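Local structure of SeviL (Septifer virgatus, 6LF2) at residues F64-G69 against I73-E78; S46-D51 against Y55-R60; I14-N19 against L107-G112. The protein binds the saccharide of asialo-GM1, and recognises GM1b, as an R-type lectin of beta-trefoil fold. All blocks are in the same frame, centred on the assembly; numbering follows the deposited sequence.

Contact 1 of 3, residues F64-G69 against I73-E78; sequences FLQYNG and IMSDIE
Gln66 meets Ile73 across a hydrogen-bonded antiparallel pair, its backbone N donating to Ile73 O at 2.8 Å almost in line with that carbonyl. Its CB packs on the same oxygen, 3.5 Å from Ile73 O, and also borders Ser75 CB. With CG anti to the backbone N (chi1 -180°) and the chain extended beyond it, the side chain runs beside that of Ile73, both pointing the same way. CD then passes Ser75 CB, and Gln66 OE1 comes to rest 3.3 Å from Ile73 CD1. At the other corner of the amide, Gln66 NE2 donates to a water at 2.8 Å and also to Thr81 OG1. This water in turn donates to Ser75 OG, which gives its own proton to Ile77 O. Phe64 pairs with Ser75 in the same way, so the two strands make a beta hairpin of the trefoil. Beyond that pair the chain turns back over the Phe64 ring, and Glu78 CB sits above its centre in a CH-pi contact, 4.1 Å from the centroid. On the face that carries Leu65 and Met74, the Met74 chain bends back so that SD reaches Leu65 CD1 at 3.9 Å.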
ATOM      1  N   PHE B  64      12.743  16.617  -4.467  1.00 13.95           N
ATOM      2  CA  PHE B  64      11.299  16.791  -4.545  1.00 13.99           C
ATOM      3  C   PHE B  64      10.781  16.323  -5.894  1.00 11.57           C
ATOM      4  O   PHE B  64      11.380  16.611  -6.927  1.00 12.69           O
ATOM      5  CB  PHE B  64      10.913  18.249  -4.328  1.00 12.60           C
ATOM      6  CG  PHE B  64      11.448  18.827  -3.053  1.00 15.90           C
ATOM      7  CD1 PHE B  64      10.701  18.780  -1.886  1.00 19.29           C
ATOM      8  CD2 PHE B  64      12.701  19.429  -3.023  1.00 18.25           C
ATOM      9  CE1 PHE B  64      11.197  19.317  -0.705  1.00 21.90           C
ATOM     10  CE2 PHE B  64      13.200  19.964  -1.852  1.00 16.16           C
ATOM     11  CZ  PHE B  64      12.451  19.907  -0.690  1.00 19.08           C
ATOM     12  N   LEU B  65       9.655  15.610  -5.879  1.00 13.86           N
ATOM     13  CA  LEU B  65       9.028  15.183  -7.124  1.00 12.00           C
ATOM     14  C   LEU B  65       8.496  16.379  -7.912  1.00  9.72           C
ATOM     15  O   LEU B  65       7.734  17.200  -7.392  1.00 14.44           O
ATOM     16  CB  LEU B  65       7.889  14.211  -6.834  1.00 10.30           C
ATOM     17  CG  LEU B  65       7.341  13.473  -8.061  1.00 13.55           C
ATOM     18  CD1 LEU B  65       8.353  12.520  -8.609  1.00 12.49           C
ATOM     19  CD2 LEU B  65       6.042  12.729  -7.719  1.00 16.30           C
ATOM     20  N   GLN B  66       8.870  16.451  -9.179  1.00 11.19           N
ATOM     21  CA  GLN B  66       8.639  17.625 -10.003  1.00 13.25           C
ATOM     22  C   GLN B  66       8.108  17.205 -11.363  1.00 13.22           C
ATOM     23  O   GLN B  66       8.491  16.164 -11.895  1.00 12.47           O
ATOM     24  CB  GLN B  66       9.942  18.417 -10.187  1.00 11.60           C
ATOM     25  CG  GLN B  66       9.825  19.680 -11.029  1.00 15.87           C
ATOM     26  CD  GLN B  66      11.178  20.324 -11.269  1.00 21.40           C
ATOM     27  OE1 GLN B  66      12.185  19.628 -11.454  1.00 17.31           O
ATOM     28  NE2 GLN B  66      11.217  21.655 -11.252  1.00 27.22           N
ATOM     29  N   TYR B  67       7.235  18.031 -11.937  1.00 11.46           N
ATOM     30  CA  TYR B  67       6.902  17.920 -13.352  1.00 12.67           C
ATOM     31  C   TYR B  67       7.249  19.237 -14.025  1.00 13.30           C
ATOM     32  O   TYR B  67       6.791  20.292 -13.581  1.00 13.10           O
ATOM     33  CB  TYR B  67       5.425  17.593 -13.558  1.00 13.62           C
ATOM     34  CG  TYR B  67       5.085  17.352 -15.007  1.00 13.79           C
ATOM     35  CD1 TYR B  67       5.780  16.413 -15.741  1.00 14.24           C
ATOM     36  CD2 TYR B  67       4.071  18.061 -15.635  1.00 17.74           C
ATOM     37  CE1 TYR B  67       5.486  16.176 -17.061  1.00 15.67           C
ATOM     38  CE2 TYR B  67       3.763  17.831 -16.957  1.00 15.74           C
ATOM     39  CZ  TYR B  67       4.473  16.890 -17.662  1.00 15.87           C
ATOM     40  OH  TYR B  67       4.171  16.652 -18.979  1.00 26.05           O
ATOM     41  N   ASN B  68       8.061  19.179 -15.081  1.00 12.62           N
ATOM     42  CA  ASN B  68       8.577  20.392 -15.710  1.00 18.76           C
ATOM     43  C   ASN B  68       7.894  20.709 -17.034  1.00 20.47           C
ATOM     44  O   ASN B  68       8.407  21.534 -17.799  1.00 24.20           O
ATOM     45  CB  ASN B  68      10.092  20.288 -15.914  1.00 19.42           C
ATOM     46  CG  ASN B  68      10.484  19.191 -16.881  1.00 19.05           C
ATOM     47  OD1 ASN B  68       9.652  18.649 -17.607  1.00 19.38           O
ATOM     48  ND2 ASN B  68      11.773  18.857 -16.897  1.00 24.46           N
ATOM     49  N   GLY B  69       6.763  20.068 -17.324  1.00 17.99           N
ATOM     50  CA  GLY B  69       6.102  20.181 -18.602  1.00 19.07           C
ATOM     51  C   GLY B  69       6.515  19.142 -19.621  1.00 21.11           C
ATOM     52  O   GLY B  69       5.789  18.932 -20.600  1.00 25.62           O
ATOM     53  N   ILE B  73      10.572  14.348 -12.816  1.00 12.48           N
ATOM     54  CA  ILE B  73      11.955  14.246 -12.365  1.00 10.57           C
ATOM     55  C   ILE B  73      11.998  14.618 -10.890  1.00 13.21           C
ATOM     56  O   ILE B  73      11.024  15.121 -10.327  1.00 16.05           O
ATOM     57  CB  ILE B  73      12.898  15.165 -13.179  1.00 12.79           C
ATOM     58  CG1 ILE B  73      12.413  16.606 -13.085  1.00 16.28           C
ATOM     59  CG2 ILE B  73      12.961  14.735 -14.644  1.00 13.81           C
ATOM     60  CD1 ILE B  73      13.344  17.594 -13.764  1.00 21.15           C
ATOM     61  N   MET B  74      13.152  14.380 -10.264  1.00 12.62           N
ATOM     62  CA  MET B  74      13.406  14.846  -8.906  1.00 14.40           C
ATOM     63  C   MET B  74      14.180  16.160  -8.963  1.00 10.92           C
ATOM     64  O   MET B  74      15.174  16.267  -9.689  1.00 19.71           O
ATOM     65  CB  MET B  74      14.180  13.797  -8.102  1.00 12.26           C
ATOM     66  CG  MET B  74      13.434  12.455  -7.954  1.00 14.17           C
ATOM     67  SD  MET B  74      11.925  12.590  -6.980  1.00 15.15           S
ATOM     68  CE  MET B  74      12.573  13.167  -5.408  1.00 14.86           C
ATOM     69  N   SER B  75      13.712  17.152  -8.206  1.00 14.70           N
ATOM     70  CA  SER B  75      14.323  18.474  -8.133  1.00 13.84           C
ATOM     71  C   SER B  75      15.106  18.628  -6.834  1.00 14.80           C
ATOM     72  O   SER B  75      14.625  18.246  -5.763  1.00 12.52           O
ATOM     73  CB  SER B  75      13.249  19.565  -8.219  1.00 15.69           C
ATOM     74  OG  SER B  75      13.806  20.862  -8.027  1.00 12.73           O
ATOM     75  N   ASP B  76      16.304  19.222  -6.919  1.00 14.84           N
ATOM     76  CA  ASP B  76      17.063  19.515  -5.707  1.00 17.99           C
ATOM     77  C   ASP B  76      16.422  20.618  -4.872  1.00 14.84           C
ATOM     78  O   ASP B  76      16.661  20.678  -3.659  1.00 19.26           O
ATOM     79  CB  ASP B  76      18.499  19.904  -6.067  1.00 20.64           C
ATOM     80  CG  ASP B  76      19.241  18.790  -6.769  1.00 27.97           C
ATOM     81  OD1 ASP B  76      19.035  17.619  -6.387  1.00 32.04           O
ATOM     82  OD2 ASP B  76      20.028  19.079  -7.698  1.00 34.37           O
ATOM     83  N   ILE B  77      15.600  21.471  -5.482  1.00 17.04           N
ATOM     84  CA  ILE B  77      15.039  22.651  -4.832  1.00 17.83           C
ATOM     85  C   ILE B  77      13.519  22.599  -4.933  1.00 18.55           C
ATOM     86  O   ILE B  77      12.973  22.187  -5.960  1.00 18.01           O
ATOM     87  CB  ILE B  77      15.586  23.949  -5.469  1.00 19.94           C
ATOM     88  CG1 ILE B  77      17.096  24.069  -5.238  1.00 21.58           C
ATOM     89  CG2 ILE B  77      14.858  25.187  -4.932  1.00 27.30           C
ATOM     90  CD1 ILE B  77      17.943  23.541  -6.380  1.00 28.48           C
ATOM     91  N   GLU B  78      12.838  23.011  -3.865  1.00 14.28           N
ATOM     92  CA  GLU B  78      11.384  23.114  -3.903  1.00 14.43           C
ATOM     93  C   GLU B  78      10.998  24.305  -4.771  1.00 20.89           C
ATOM     94  O   GLU B  78      11.214  25.459  -4.387  1.00 26.54           O
ATOM     95  CB  GLU B  78      10.826  23.252  -2.489  1.00 18.72           C
ATOM     96  CG  GLU B  78       9.305  23.251  -2.420  1.00 22.15           C
ATOM     97  CD  GLU B  78       8.781  23.554  -1.022  1.00 21.71           C
ATOM     98  OE1 GLU B  78       9.584  23.501  -0.064  1.00 22.09           O
ATOM     99  OE2 GLU B  78       7.572  23.857  -0.887  1.00 23.87           O
TER
HETATM  100  O   HOH W   1      13.596  22.792 -10.277  1.00 27.16           O

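Contact 2 of 3, residues S46-D51 against Y55-R60; sequences SFQKSD and YYTIGR
Ser46 with Gly59 and Gln48 with Thr57 form hydrogen-bonded antiparallel pairs, Phe47 with Ile58 and Lys49 with Tyr56 non-hydrogen-bonded ones, along short strand axes that approach to 4.6 Å with their N-to-C directions 150° apart. The Tyr56 ring is held between two side chains of the partner strand. Phe47 comes to one face, with CZ 3.6 Å from Tyr56 CG. The two rings are nearly parallel, 15° apart, but slid so far that they barely overlap, and their centroids lie 4.9 Å from each other. Lys49 takes the opposite face: its bent chain brings CE over the Tyr56 ring toward the rim, a CH-pi contact 3.9 Å from the centroid. That bend turns Lys49 NZ back to its own strand, where it donates to Ser50 O at 2.7 Å and only weakly to Tyr55 O. Tyr55 O is gripped more firmly by Ser50, by the backbone N at 3.0 Å and by OG, which comes from above the carbonyl plane. On the sheet face of Ser46, Thr57 OG1 donates to a lone pair of Gln48 OE1 at 2.7 Å, in the amide plane. OG1 sits between the backbone N and the carbonyl carbon of Thr57 (chi1 54°), which turns it to the amide. Ser6 OG bonds to the same OE1, and Gln48 NE2 is bonded to Thr8 OG1, so both ends of the amide are fixed. Within the sheet, strand 45-50 has 6-16 on its other side and strand 56-60 has 63-67, while Phe47 and Tyr56 both pack on Leu86 of strand 84-88.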
ATOM      1  N   SER B  46       8.630  11.060   1.736  1.00 11.26           N
ATOM      2  CA  SER B  46       8.177  12.077   2.677  1.00 12.31           C
ATOM      3  C   SER B  46       7.024  12.849   2.048  1.00 10.07           C
ATOM      4  O   SER B  46       7.188  13.458   0.986  1.00 14.07           O
ATOM      5  CB  SER B  46       9.306  13.036   3.052  1.00 15.33           C
ATOM      6  OG  SER B  46      10.280  12.389   3.858  1.00 22.08           O
ATOM      7  N   PHE B  47       5.866  12.810   2.697  1.00 11.91           N
ATOM      8  CA  PHE B  47       4.697  13.573   2.280  1.00 12.38           C
ATOM      9  C   PHE B  47       4.678  14.862   3.098  1.00 12.00           C
ATOM     10  O   PHE B  47       4.676  14.812   4.333  1.00 13.01           O
ATOM     11  CB  PHE B  47       3.429  12.743   2.482  1.00 12.13           C
ATOM     12  CG  PHE B  47       2.200  13.369   1.905  1.00 13.47           C
ATOM     13  CD1 PHE B  47       2.011  13.419   0.540  1.00 14.22           C
ATOM     14  CD2 PHE B  47       1.234  13.912   2.732  1.00 16.33           C
ATOM     15  CE1 PHE B  47       0.868  14.001   0.000  1.00 14.42           C
ATOM     16  CE2 PHE B  47       0.095  14.489   2.205  1.00 18.57           C
ATOM     17  CZ  PHE B  47      -0.088  14.526   0.835  1.00 13.88           C
ATOM     18  N   GLN B  48       4.688  16.014   2.413  1.00 14.01           N
ATOM     19  CA  GLN B  48       4.971  17.295   3.060  1.00 10.76           C
ATOM     20  C   GLN B  48       3.888  18.320   2.739  1.00 12.43           C
ATOM     21  O   GLN B  48       3.486  18.457   1.583  1.00 12.67           O
ATOM     22  CB  GLN B  48       6.343  17.830   2.625  1.00 13.70           C
ATOM     23  CG  GLN B  48       7.463  16.790   2.735  1.00 12.69           C
ATOM     24  CD  GLN B  48       8.773  17.238   2.107  1.00 20.88           C
ATOM     25  OE1 GLN B  48       8.789  18.002   1.142  1.00 26.36           O
ATOM     26  NE2 GLN B  48       9.884  16.754   2.650  1.00 26.89           N
ATOM     27  N   LYS B  49       3.419  19.030   3.761  1.00 13.41           N
ATOM     28  CA  LYS B  49       2.529  20.171   3.556  1.00 11.96           C
ATOM     29  C   LYS B  49       3.359  21.348   3.059  1.00 13.59           C
ATOM     30  O   LYS B  49       4.277  21.793   3.752  1.00 12.96           O
ATOM     31  CB  LYS B  49       1.814  20.520   4.861  1.00 16.34           C
ATOM     32  CG  LYS B  49       1.017  21.827   4.862  1.00 14.90           C
ATOM     33  CD  LYS B  49      -0.410  21.614   4.404  1.00 16.26           C
ATOM     34  CE  LYS B  49      -0.581  21.916   2.924  1.00 21.34           C
ATOM     35  NZ  LYS B  49      -0.138  23.310   2.563  1.00 19.42           N
ATOM     36  N   SER B  50       3.061  21.838   1.859  1.00 12.19           N
ATOM     37  CA  SER B  50       3.827  22.973   1.355  1.00 13.62           C
ATOM     38  C   SER B  50       3.392  24.279   2.023  1.00 16.42           C
ATOM     39  O   SER B  50       2.381  24.357   2.730  1.00 14.77           O
ATOM     40  CB  SER B  50       3.671  23.109  -0.152  1.00 14.19           C
ATOM     41  OG  SER B  50       2.464  23.791  -0.478  1.00 14.90           O
ATOM     42  N   ASP B  51       4.164  25.329   1.762  1.00 14.65           N
ATOM     43  CA  ASP B  51       3.803  26.646   2.273  1.00 16.16           C
ATOM     44  C   ASP B  51       2.677  27.297   1.478  1.00 13.56           C
ATOM     45  O   ASP B  51       2.243  28.399   1.832  1.00 15.06           O
ATOM     46  CB  ASP B  51       5.035  27.557   2.313  1.00 15.96           C
ATOM     47  CG  ASP B  51       5.712  27.724   0.960  1.00 19.39           C
ATOM     48  OD1 ASP B  51       5.176  27.275  -0.073  1.00 19.81           O
ATOM     49  OD2 ASP B  51       6.812  28.322   0.942  1.00 18.12           O
ATOM     50  N   TYR B  55      -1.639  22.650  -1.211  1.00 15.14           N
ATOM     51  CA  TYR B  55      -0.657  21.961  -2.035  1.00 14.36           C
ATOM     52  C   TYR B  55       0.382  21.266  -1.170  1.00 13.66           C
ATOM     53  O   TYR B  55       0.721  21.724  -0.070  1.00 14.17           O
ATOM     54  CB  TYR B  55       0.049  22.921  -3.010  1.00 13.51           C
ATOM     55  CG  TYR B  55      -0.884  23.423  -4.079  1.00 17.34           C
ATOM     56  CD1 TYR B  55      -1.120  22.675  -5.224  1.00 15.25           C
ATOM     57  CD2 TYR B  55      -1.559  24.623  -3.926  1.00 18.19           C
ATOM     58  CE1 TYR B  55      -2.001  23.109  -6.195  1.00 19.67           C
ATOM     59  CE2 TYR B  55      -2.439  25.072  -4.897  1.00 16.35           C
ATOM     60  CZ  TYR B  55      -2.649  24.308  -6.031  1.00 20.82           C
ATOM     61  OH  TYR B  55      -3.520  24.741  -7.007  1.00 24.10           O
ATOM     62  N   TYR B  56       0.898  20.164  -1.707  1.00 14.04           N
ATOM     63  CA  TYR B  56       1.799  19.266  -1.002  1.00 14.15           C
ATOM     64  C   TYR B  56       3.034  19.017  -1.859  1.00 10.44           C
ATOM     65  O   TYR B  56       2.996  19.152  -3.083  1.00 13.15           O
ATOM     66  CB  TYR B  56       1.064  17.927  -0.648  1.00 14.56           C
ATOM     67  CG  TYR B  56      -0.027  18.145   0.373  1.00 14.67           C
ATOM     68  CD1 TYR B  56       0.257  18.111   1.732  1.00 16.01           C
ATOM     69  CD2 TYR B  56      -1.327  18.449  -0.016  1.00 20.24           C
ATOM     70  CE1 TYR B  56      -0.721  18.347   2.680  1.00 20.40           C
ATOM     71  CE2 TYR B  56      -2.324  18.686   0.934  1.00 21.86           C
ATOM     72  CZ  TYR B  56      -2.010  18.636   2.282  1.00 22.15           C
ATOM     73  OH  TYR B  56      -2.974  18.868   3.250  1.00 21.72           O
ATOM     74  N   THR B  57       4.150  18.685  -1.208  1.00 12.16           N
ATOM     75  CA  THR B  57       5.313  18.193  -1.933  1.00  9.92           C
ATOM     76  C   THR B  57       5.588  16.741  -1.539  1.00 13.67           C
ATOM     77  O   THR B  57       5.129  16.249  -0.498  1.00 13.58           O
ATOM     78  CB  THR B  57       6.553  19.070  -1.691  1.00 16.43           C
ATOM     79  OG1 THR B  57       6.798  19.203  -0.287  1.00 14.66           O
ATOM     80  CG2 THR B  57       6.350  20.464  -2.290  1.00 16.88           C
ATOM     81  N   ILE B  58       6.330  16.060  -2.409  1.00 11.54           N
ATOM     82  CA  ILE B  58       6.601  14.622  -2.329  1.00 12.70           C
ATOM     83  C   ILE B  58       8.114  14.435  -2.443  1.00 14.53           C
ATOM     84  O   ILE B  58       8.689  14.641  -3.520  1.00 14.02           O
ATOM     85  CB  ILE B  58       5.860  13.852  -3.433  1.00 14.44           C
ATOM     86  CG1 ILE B  58       4.350  14.053  -3.280  1.00 19.84           C
ATOM     87  CG2 ILE B  58       6.219  12.364  -3.392  1.00 11.63           C
ATOM     88  CD1 ILE B  58       3.525  13.532  -4.457  1.00 18.16           C
ATOM     89  N   GLY B  59       8.760  14.047  -1.345  1.00 13.04           N
ATOM     90  CA  GLY B  59      10.209  14.097  -1.248  1.00 11.96           C
ATOM     91  C   GLY B  59      10.864  12.750  -1.008  1.00 13.07           C
ATOM     92  O   GLY B  59      10.297  11.873  -0.356  1.00 11.98           O
ATOM     93  N   ARG B  60      12.075  12.602  -1.541  1.00 11.20           N
ATOM     94  CA  ARG B  60      12.974  11.502  -1.208  1.00 13.39           C
ATOM     95  C   ARG B  60      14.405  11.987  -1.387  1.00 15.23           C
ATOM     96  O   ARG B  60      14.692  12.737  -2.321  1.00 14.17           O
ATOM     97  CB  ARG B  60      12.740  10.265  -2.090  1.00 15.20           C
ATOM     98  CG  ARG B  60      11.837   9.216  -1.469  1.00 13.96           C
ATOM     99  CD  ARG B  60      11.926   7.889  -2.212  1.00 11.83           C
ATOM    100  NE  ARG B  60      13.281   7.333  -2.275  1.00 12.77           N
ATOM    101  CZ  ARG B  60      13.933   6.793  -1.246  1.00 13.11           C
ATOM    102  NH1 ARG B  60      13.378   6.746  -0.044  1.00 13.99           N
ATOM    103  NH2 ARG B  60      15.158   6.320  -1.424  1.00 13.29           N
TER

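Contact 3 of 3, residues I14-N19 against L107-G112; sequences IQNREN and LDYNGG
Tyr109 is met by two asparagine amides set in quite different ways, one flat over its ring and one upright at its edge. The amide of Asn19 lies almost parallel to the ring, 14° from its plane, with ND2 over one face near the rim and 3.4 Å from Tyr109 CZ. Tyr109 CG lies between its backbone N and carbonyl carbon (chi1 67°), which directs the ring to the turn, and Asn19 comes from the opposite direction. Asn16 instead stands perpendicular, its amide plane at 90° to the ring, and puts OD1 at the edge, 3.3 Å from Tyr109 CE2. Asn16 ND2 lies at the ring edge, in its plane, 3.5 Å from Tyr109 CD2. Beyond the ring, the phenol oxygen slides up to the aliphatic part of Glu18, with Tyr109 OH 3.5 Å from Glu18 CG. Bonds that do not involve the ring hold these partners in place. Asn16 OD1 accepts from Glu18 N at 2.8 Å, closing an Asx turn where the strand ends, and its ND2 donates to Ser123 O. Asn19 OD1 accepts from Gly21 N, which steadies the amide that lies on the ring. Glu18 turns its carboxylate away from Tyr109, to a salt bridge with Lys38 of the second subunit. The tyrosine thus wedges in by packing alone, while its own strand is tied in by Leu107 O, which accepts from Trp126 NE1. The contact packs the turn after strand 6-16 against the hairpin of strands 106-110 and 113-117, two parts of one helix-free beta-trefoil of the R-type lectin kind.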
ATOM      1  N   ILE B  14       3.477   5.195  -2.185  1.00 10.43           N
ATOM      2  CA  ILE B  14       2.619   5.823  -3.189  1.00  8.01           C
ATOM      3  C   ILE B  14       2.350   4.755  -4.242  1.00  8.65           C
ATOM      4  O   ILE B  14       3.202   4.456  -5.085  1.00  8.83           O
ATOM      5  CB  ILE B  14       3.255   7.086  -3.787  1.00  9.79           C
ATOM      6  CG1 ILE B  14       3.530   8.097  -2.665  1.00 10.48           C
ATOM      7  CG2 ILE B  14       2.343   7.688  -4.858  1.00 10.31           C
ATOM      8  CD1 ILE B  14       4.248   9.377  -3.103  1.00 10.31           C
ATOM      9  N   GLN B  15       1.169   4.139  -4.173  1.00  8.00           N
ATOM     10  CA  GLN B  15       0.880   2.924  -4.917  1.00  8.14           C
ATOM     11  C   GLN B  15      -0.284   3.142  -5.877  1.00  7.75           C
ATOM     12  O   GLN B  15      -1.249   3.837  -5.552  1.00  7.29           O
ATOM     13  CB  GLN B  15       0.573   1.776  -3.940  1.00  7.86           C
ATOM     14  CG  GLN B  15       0.327   0.427  -4.608  1.00  9.52           C
ATOM     15  CD  GLN B  15       0.461  -0.726  -3.630  1.00 10.54           C
ATOM     16  OE1 GLN B  15       1.521  -0.922  -3.021  1.00  8.90           O
ATOM     17  NE2 GLN B  15      -0.619  -1.496  -3.477  1.00  8.22           N
ATOM     18  N   ASN B  16      -0.177   2.550  -7.065  1.00  7.64           N
ATOM     19  CA  ASN B  16      -1.158   2.757  -8.118  1.00  6.21           C
ATOM     20  C   ASN B  16      -2.276   1.729  -8.044  1.00  8.02           C
ATOM     21  O   ASN B  16      -2.024   0.533  -7.890  1.00  9.03           O
ATOM     22  CB  ASN B  16      -0.477   2.667  -9.484  1.00 10.79           C
ATOM     23  CG  ASN B  16      -1.282   3.345 -10.569  1.00 10.98           C
ATOM     24  OD1 ASN B  16      -2.205   2.755 -11.140  1.00 12.56           O
ATOM     25  ND2 ASN B  16      -0.951   4.601 -10.851  1.00 10.80           N
ATOM     26  N   ARG B  17      -3.517   2.204  -8.197  1.00  7.28           N
ATOM     27  CA  ARG B  17      -4.662   1.292  -8.208  1.00  5.94           C
ATOM     28  C   ARG B  17      -4.612   0.312  -9.372  1.00  8.69           C
ATOM     29  O   ARG B  17      -5.082  -0.829  -9.246  1.00  8.84           O
ATOM     30  CB  ARG B  17      -5.962   2.085  -8.274  1.00  8.99           C
ATOM     31  CG  ARG B  17      -7.218   1.219  -8.105  1.00  7.21           C
ATOM     32  CD  ARG B  17      -8.427   2.118  -7.970  1.00  9.59           C
ATOM     33  NE  ARG B  17      -9.672   1.361  -7.865  1.00 13.11           N
ATOM     34  CZ  ARG B  17     -10.325   0.859  -8.908  1.00 14.71           C
ATOM     35  NH1 ARG B  17      -9.846   1.024 -10.134  1.00 16.01           N
ATOM     36  NH2 ARG B  17     -11.456   0.190  -8.724  1.00 20.32           N
ATOM     37  N   GLU B  18      -4.096   0.736 -10.532  1.00  8.62           N
ATOM     38  CA  GLU B  18      -4.297  -0.059 -11.735  1.00  8.20           C
ATOM     39  C   GLU B  18      -3.367  -1.265 -11.824  1.00  8.71           C
ATOM     40  O   GLU B  18      -3.766  -2.298 -12.373  1.00 11.20           O
ATOM     41  CB  GLU B  18      -4.154   0.843 -12.966  1.00 11.19           C
ATOM     42  CG  GLU B  18      -4.486   0.173 -14.285  1.00 19.19           C
ATOM     43  CD  GLU B  18      -5.974  -0.100 -14.472  1.00 21.98           C
ATOM     44  OE1 GLU B  18      -6.793   0.318 -13.626  1.00 16.96           O
ATOM     45  OE2 GLU B  18      -6.325  -0.744 -15.483  1.00 24.17           O
ATOM     46  N   ASN B  19      -2.141  -1.174 -11.283  1.00  9.22           N
ATOM     47  CA  ASN B  19      -1.204  -2.284 -11.326  1.00  9.64           C
ATOM     48  C   ASN B  19      -0.567  -2.625  -9.982  1.00 10.53           C
ATOM     49  O   ASN B  19       0.292  -3.512  -9.934  1.00 11.35           O
ATOM     50  CB  ASN B  19      -0.092  -1.997 -12.348  1.00 10.43           C
ATOM     51  CG  ASN B  19       0.777  -0.812 -11.958  1.00 10.99           C
ATOM     52  OD1 ASN B  19       0.564  -0.172 -10.929  1.00 12.14           O
ATOM     53  ND2 ASN B  19       1.770  -0.519 -12.788  1.00 13.40           N
ATOM     54  N   LEU B 107      -0.169  12.890 -12.215  1.00 11.65           N
ATOM     55  CA  LEU B 107       0.852  11.849 -12.142  1.00 10.06           C
ATOM     56  C   LEU B 107       0.300  10.515 -12.632  1.00 11.49           C
ATOM     57  O   LEU B 107      -0.761  10.072 -12.194  1.00 10.97           O
ATOM     58  CB  LEU B 107       1.357  11.709 -10.704  1.00  9.99           C
ATOM     59  CG  LEU B 107       2.576  10.796 -10.545  1.00 12.48           C
ATOM     60  CD1 LEU B 107       3.789  11.382 -11.288  1.00 11.48           C
ATOM     61  CD2 LEU B 107       2.890  10.592  -9.081  1.00 10.76           C
ATOM     62  N   ASP B 108       1.039   9.874 -13.531  1.00 12.39           N
ATOM     63  CA  ASP B 108       0.598   8.680 -14.237  1.00 14.41           C
ATOM     64  C   ASP B 108       1.829   7.803 -14.428  1.00 14.84           C
ATOM     65  O   ASP B 108       2.923   8.133 -13.952  1.00 13.32           O
ATOM     66  CB  ASP B 108      -0.069   9.075 -15.566  1.00 13.87           C
ATOM     67  CG  ASP B 108      -1.001   8.010 -16.123  1.00 17.81           C
ATOM     68  OD1 ASP B 108      -0.856   6.807 -15.812  1.00 19.99           O
ATOM     69  OD2 ASP B 108      -1.888   8.395 -16.915  1.00 27.39           O
ATOM     70  N   TYR B 109       1.666   6.686 -15.132  1.00 11.27           N
ATOM     71  CA  TYR B 109       2.823   5.870 -15.457  1.00 14.37           C
ATOM     72  C   TYR B 109       2.712   5.361 -16.888  1.00 13.10           C
ATOM     73  O   TYR B 109       1.629   5.312 -17.481  1.00 16.04           O
ATOM     74  CB  TYR B 109       3.011   4.703 -14.460  1.00 10.96           C
ATOM     75  CG  TYR B 109       1.931   3.634 -14.507  1.00 13.05           C
ATOM     76  CD1 TYR B 109       2.031   2.554 -15.379  1.00 13.49           C
ATOM     77  CD2 TYR B 109       0.820   3.699 -13.672  1.00 13.78           C
ATOM     78  CE1 TYR B 109       1.050   1.582 -15.434  1.00 14.93           C
ATOM     79  CE2 TYR B 109      -0.166   2.729 -13.722  1.00 12.82           C
ATOM     80  CZ  TYR B 109      -0.043   1.673 -14.603  1.00 15.09           C
ATOM     81  OH  TYR B 109      -1.016   0.697 -14.660  1.00 18.48           O
ATOM     82  N   ASN B 110       3.868   5.021 -17.449  1.00 12.68           N
ATOM     83  CA  ASN B 110       3.956   4.354 -18.746  1.00 12.50           C
ATOM     84  C   ASN B 110       5.078   3.334 -18.646  1.00 16.23           C
ATOM     85  O   ASN B 110       6.249   3.712 -18.548  1.00 16.36           O
ATOM     86  CB  ASN B 110       4.229   5.353 -19.867  1.00 18.49           C
ATOM     87  CG  ASN B 110       4.218   4.701 -21.231  1.00 24.13           C
ATOM     88  OD1 ASN B 110       3.200   4.704 -21.920  1.00 38.04           O
ATOM     89  ND2 ASN B 110       5.345   4.118 -21.620  1.00 29.33           N
ATOM     90  N   GLY B 111       4.733   2.048 -18.662  1.00 16.59           N
ATOM     91  CA  GLY B 111       5.747   1.043 -18.385  1.00 16.76           C
ATOM     92  C   GLY B 111       6.282   1.245 -16.981  1.00 17.43           C
ATOM     93  O   GLY B 111       5.520   1.380 -16.018  1.00 19.48           O
ATOM     94  N   GLY B 112       7.604   1.294 -16.852  1.00 15.85           N
ATOM     95  CA  GLY B 112       8.232   1.577 -15.577  1.00 13.88           C
ATOM     96  C   GLY B 112       8.464   3.037 -15.269  1.00 16.36           C
ATOM     97  O   GLY B 112       9.015   3.354 -14.211  1.00 16.78           O
TER

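In the fold
Contacts 1 and 2 are successive hairpins in the chain, their centres about 11 Å apart, and strands 56-60 and 63-67 lie side by side in one sheet, with Leu65 N 2.7 Å from Ile58 O in a probable hydrogen bond. Both are nested inside the loop that contact 3 closes. Apolar packing links them to it: Leu65 CD2 lies 4.0 Å from Leu107 CD2, and Ile58 CG2 lies 3.6 Å from Ile14 CD1. None of the contacts touches the glycan: the Asn19 side chain is about 11 Å from a bound galactose and that of Met74 about 13 Å from the N-acetylgalactosamine. Arg60, at the end of strand 56-60, touches Asp42 of the pocket.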